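Local coordinates for immunity 23 family protein (Burkholderia dolosa AU0158, PDB 5FFP) that is a CdiI immunity protein that probably protects its own cell by neutralising a cognate contact-dependent growth inhibition toxin, at residues A[104-116]-A[120-132]. Sequence-based numbering, arbitrary orientation.
Sequences SLSDEGYYIFLVE and SAKLIYGFKENSR
Phe127 brings its ring against the carbonyls of Glu108 and Gly109, where helix 103-108 gives way to strand 110-116, with CE1 3.3 Å from Glu108 O and CD1 3.2 Å from Gly109 O. With chi1 at 179° the ring swings back toward strand 110-116, and chi2 turns its edge to one face of Tyr110. The two rings form a T-shaped pair, centroids 5.4 Å apart and planes at 57°. Gly109, with positive phi, is the C-prime residue of a Schellman motif: Tyr110 N bonds Leu105 O and Gly109 N makes a weak bond to Ser106 O. Gly109 O takes a 2.8 Å bond, in the carbonyl plane, from Lys128 N, the second residue of the type II' turn from Phe127 to Asn130.

Beyond this corner the strands pair as an antiparallel beta hairpin, with reciprocal bonds at Tyr111-Gly126, Phe113-Ile124 and Val115-Lys122. On the face carrying Ile112, Leu114 and Leu123, CD2 of Leu123 reaches between its two neighbours, 3.9 Å from both Ile112 CG2 and Leu114 CD1. On the other face CG2 of Val115 meets CD1 of Ile124 at 4.2 Å.

Ile112 and Tyr125 pack on Met33 of strand 26-33, while Tyr111 and Phe113 lie against helix 72-83; Tyr111 OH bonds Gly90 O of the second subunit. Strand 120-127 is the middle strand of a three-stranded sheet, between 110-117 and 135-140, and Lys122 forms a salt bridge with Glu136 on the latter.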
# COMPACT_ATOMS: atom_id res chain seq x y z
N SER A 104 8.94 -4.08 15.72
CA SER A 104 8.58 -5.12 16.67
C SER A 104 7.14 -4.88 17.12
O SER A 104 6.38 -5.83 17.26
CB SER A 104 9.57 -5.21 17.84
OG SER A 104 9.86 -3.93 18.37
N LEU A 105 6.77 -3.61 17.32
CA LEU A 105 5.42 -3.28 17.80
C LEU A 105 4.35 -3.50 16.73
O LEU A 105 3.38 -4.18 16.98
CB LEU A 105 5.35 -1.86 18.35
CG LEU A 105 6.21 -1.58 19.58
CD1 LEU A 105 6.24 -0.07 19.84
CD2 LEU A 105 5.70 -2.33 20.80
N SER A 106 4.56 -2.95 15.53
CA SER A 106 3.71 -3.29 14.36
C SER A 106 3.51 -4.77 14.14
O SER A 106 2.42 -5.22 13.78
CB SER A 106 4.39 -2.82 13.07
OG SER A 106 4.54 -1.42 13.02
N ASP A 107 4.59 -5.52 14.28
CA ASP A 107 4.57 -6.92 13.94
C ASP A 107 3.73 -7.71 14.93
O ASP A 107 3.19 -8.77 14.60
CB ASP A 107 6.00 -7.47 13.78
CG ASP A 107 6.60 -7.15 12.36
OD1 ASP A 107 6.01 -6.33 11.63
OD2 ASP A 107 7.66 -7.72 12.00
N GLU A 108 3.62 -7.21 16.15
CA GLU A 108 2.69 -7.77 17.12
C GLU A 108 1.26 -7.29 16.88
O GLU A 108 0.30 -7.96 17.27
CB GLU A 108 3.08 -7.38 18.53
CG GLU A 108 4.19 -8.23 19.10
CD GLU A 108 4.27 -8.05 20.59
OE1 GLU A 108 3.87 -6.95 21.06
OE2 GLU A 108 4.72 -9.00 21.29
N GLY A 109 1.10 -6.12 16.29
CA GLY A 109 -0.22 -5.58 16.02
C GLY A 109 -0.56 -4.29 16.70
O GLY A 109 -1.73 -3.94 16.83
N TYR A 110 0.46 -3.57 17.16
CA TYR A 110 0.24 -2.26 17.74
C TYR A 110 0.52 -1.27 16.66
O TYR A 110 1.62 -1.19 16.13
CB TYR A 110 1.14 -2.02 18.94
CG TYR A 110 0.84 -2.91 20.15
CD1 TYR A 110 -0.21 -2.62 21.01
CD2 TYR A 110 1.64 -4.02 20.45
CE1 TYR A 110 -0.47 -3.41 22.13
CE2 TYR A 110 1.40 -4.82 21.57
CZ TYR A 110 0.34 -4.52 22.40
OH TYR A 110 0.07 -5.31 23.51
N TYR A 111 -0.52 -0.53 16.29
CA TYR A 111 -0.41 0.48 15.26
C TYR A 111 -0.51 1.82 15.93
O TYR A 111 -1.48 2.11 16.62
CB TYR A 111 -1.49 0.26 14.20
CG TYR A 111 -1.18 -0.99 13.37
CD1 TYR A 111 -0.20 -0.95 12.39
CD2 TYR A 111 -1.81 -2.20 13.63
CE1 TYR A 111 0.13 -2.08 11.67
CE2 TYR A 111 -1.49 -3.34 12.89
CZ TYR A 111 -0.51 -3.27 11.91
OH TYR A 111 -0.18 -4.38 11.16
N ILE A 112 0.53 2.63 15.76
CA ILE A 112 0.67 3.84 16.54
C ILE A 112 0.99 4.96 15.60
O ILE A 112 1.98 4.90 14.87
CB ILE A 112 1.81 3.68 17.56
CG1 ILE A 112 1.45 2.56 18.56
CG2 ILE A 112 2.05 4.99 18.30
CD1 ILE A 112 2.66 1.98 19.23
N PHE A 113 0.14 5.99 15.61
CA PHE A 113 0.20 7.01 14.59
C PHE A 113 0.50 8.36 15.22
O PHE A 113 0.09 8.63 16.34
CB PHE A 113 -1.11 7.08 13.82
CG PHE A 113 -1.50 5.78 13.13
CD1 PHE A 113 -0.99 5.46 11.87
CD2 PHE A 113 -2.41 4.92 13.71
CE1 PHE A 113 -1.35 4.29 11.22
CE2 PHE A 113 -2.79 3.75 13.08
CZ PHE A 113 -2.26 3.43 11.83
N LEU A 114 1.22 9.21 14.48
CA LEU A 114 1.46 10.58 14.87
C LEU A 114 0.62 11.53 14.00
O LEU A 114 0.70 11.48 12.77
CB LEU A 114 2.93 10.90 14.69
CG LEU A 114 3.46 12.18 15.36
CD1 LEU A 114 3.28 12.12 16.87
CD2 LEU A 114 4.93 12.39 15.03
N VAL A 115 -0.16 12.40 14.65
CA VAL A 115 -0.87 13.49 13.96
C VAL A 115 -0.51 14.81 14.64
O VAL A 115 -0.63 14.95 15.86
CB VAL A 115 -2.40 13.31 14.05
CG1 VAL A 115 -3.13 14.52 13.47
CG2 VAL A 115 -2.86 12.03 13.37
N GLU A 116 -0.08 15.79 13.85
CA GLU A 116 0.31 17.09 14.38
C GLU A 116 -0.78 18.12 14.08
O GLU A 116 -1.53 17.96 13.12
CB GLU A 116 1.64 17.54 13.77
CG GLU A 116 2.83 16.66 14.11
CD GLU A 116 4.11 17.13 13.41
OE1 GLU A 116 4.01 18.01 12.53
OE2 GLU A 116 5.22 16.67 13.74
N SER A 120 0.85 21.32 18.62
CA SER A 120 0.63 20.13 19.45
C SER A 120 0.78 18.90 18.58
O SER A 120 1.07 19.00 17.38
CB SER A 120 -0.78 20.12 20.09
OG SER A 120 -1.07 21.32 20.79
N ALA A 121 0.56 17.74 19.18
CA ALA A 121 0.56 16.48 18.44
C ALA A 121 -0.16 15.41 19.21
O ALA A 121 -0.29 15.49 20.43
CB ALA A 121 1.97 16.05 18.09
N LYS A 122 -0.62 14.40 18.50
CA LYS A 122 -1.30 13.26 19.11
C LYS A 122 -0.67 11.95 18.65
O LYS A 122 -0.47 11.74 17.46
CB LYS A 122 -2.76 13.25 18.69
CG LYS A 122 -3.62 14.16 19.51
CD LYS A 122 -5.05 14.10 19.04
CE LYS A 122 -5.89 14.99 19.92
NZ LYS A 122 -7.32 15.06 19.49
N LEU A 123 -0.34 11.09 19.60
CA LEU A 123 -0.15 9.69 19.31
C LEU A 123 -1.50 9.04 19.40
O LEU A 123 -2.20 9.20 20.40
CB LEU A 123 0.78 9.03 20.30
CG LEU A 123 2.26 9.29 20.14
CD1 LEU A 123 3.00 8.59 21.26
CD2 LEU A 123 2.73 8.78 18.78
N ILE A 124 -1.86 8.31 18.36
CA ILE A 124 -3.13 7.62 18.31
C ILE A 124 -2.78 6.16 18.08
O ILE A 124 -2.15 5.81 17.09
CB ILE A 124 -4.00 8.17 17.15
CG1 ILE A 124 -4.13 9.69 17.29
CG2 ILE A 124 -5.36 7.46 17.09
CD1 ILE A 124 -5.16 10.35 16.39
N TYR A 125 -3.20 5.31 19.00
CA TYR A 125 -2.77 3.93 19.05
C TYR A 125 -3.95 3.02 19.31
O TYR A 125 -4.98 3.42 19.87
CB TYR A 125 -1.77 3.76 20.19
CG TYR A 125 -2.35 4.11 21.56
CD1 TYR A 125 -3.04 3.16 22.31
CD2 TYR A 125 -2.21 5.40 22.09
CE1 TYR A 125 -3.58 3.47 23.53
CE2 TYR A 125 -2.75 5.71 23.33
CZ TYR A 125 -3.45 4.75 24.03
OH TYR A 125 -4.00 5.01 25.26
N GLY A 126 -3.79 1.78 18.88
CA GLY A 126 -4.73 0.71 19.19
C GLY A 126 -4.10 -0.61 18.79
O GLY A 126 -2.97 -0.65 18.30
N PHE A 127 -4.82 -1.70 19.00
CA PHE A 127 -4.34 -3.03 18.66
C PHE A 127 -5.18 -3.58 17.51
O PHE A 127 -6.39 -3.72 17.64
CB PHE A 127 -4.44 -3.95 19.89
CG PHE A 127 -3.98 -5.36 19.63
CD1 PHE A 127 -2.64 -5.64 19.41
CD2 PHE A 127 -4.89 -6.42 19.62
CE1 PHE A 127 -2.23 -6.95 19.18
CE2 PHE A 127 -4.48 -7.72 19.39
CZ PHE A 127 -3.15 -7.99 19.17
N LYS A 128 -4.53 -3.85 16.37
CA LYS A 128 -5.17 -4.51 15.22
C LYS A 128 -6.39 -3.72 14.74
O LYS A 128 -6.27 -2.51 14.53
CB LYS A 128 -5.54 -5.95 15.57
CG LYS A 128 -4.36 -6.85 15.94
CD LYS A 128 -3.88 -7.69 14.77
CE LYS A 128 -2.96 -8.80 15.25
NZ LYS A 128 -2.77 -9.84 14.20
N GLU A 129 -7.54 -4.38 14.58
CA GLU A 129 -8.73 -3.69 14.05
C GLU A 129 -9.70 -3.27 15.16
O GLU A 129 -10.83 -2.87 14.88
CB GLU A 129 -9.43 -4.55 12.95
CG GLU A 129 -9.04 -4.14 11.53
CD GLU A 129 -9.50 -5.12 10.43
OE1 GLU A 129 -10.64 -5.66 10.47
OE2 GLU A 129 -8.71 -5.32 9.49
N ASN A 130 -9.25 -3.32 16.41
CA ASN A 130 -10.05 -2.91 17.55
C ASN A 130 -10.12 -1.37 17.70
O ASN A 130 -9.51 -0.79 18.58
CB ASN A 130 -9.50 -3.56 18.81
CG ASN A 130 -10.42 -3.39 20.01
OD1 ASN A 130 -11.29 -2.52 20.04
ND2 ASN A 130 -10.25 -4.25 21.02
N SER A 131 -10.90 -0.73 16.83
CA SER A 131 -11.03 0.73 16.83
C SER A 131 -11.78 1.27 18.06
O SER A 131 -11.52 2.38 18.50
CB SER A 131 -11.71 1.20 15.54
OG SER A 131 -11.09 0.63 14.39
N ARG A 132 -12.69 0.47 18.62
CA ARG A 132 -13.38 0.81 19.88
C ARG A 132 -12.41 1.09 21.04
O ARG A 132 -12.53 2.13 21.70
CB ARG A 132 -14.32 -0.34 20.27
CG ARG A 132 -15.71 -0.28 19.60
CD ARG A 132 -16.68 0.63 20.36
NE ARG A 132 -18.04 0.72 19.82
CZ ARG A 132 -18.40 1.23 18.63
NH1 ARG A 132 -17.48 1.67 17.77
NH2 ARG A 132 -19.68 1.26 18.28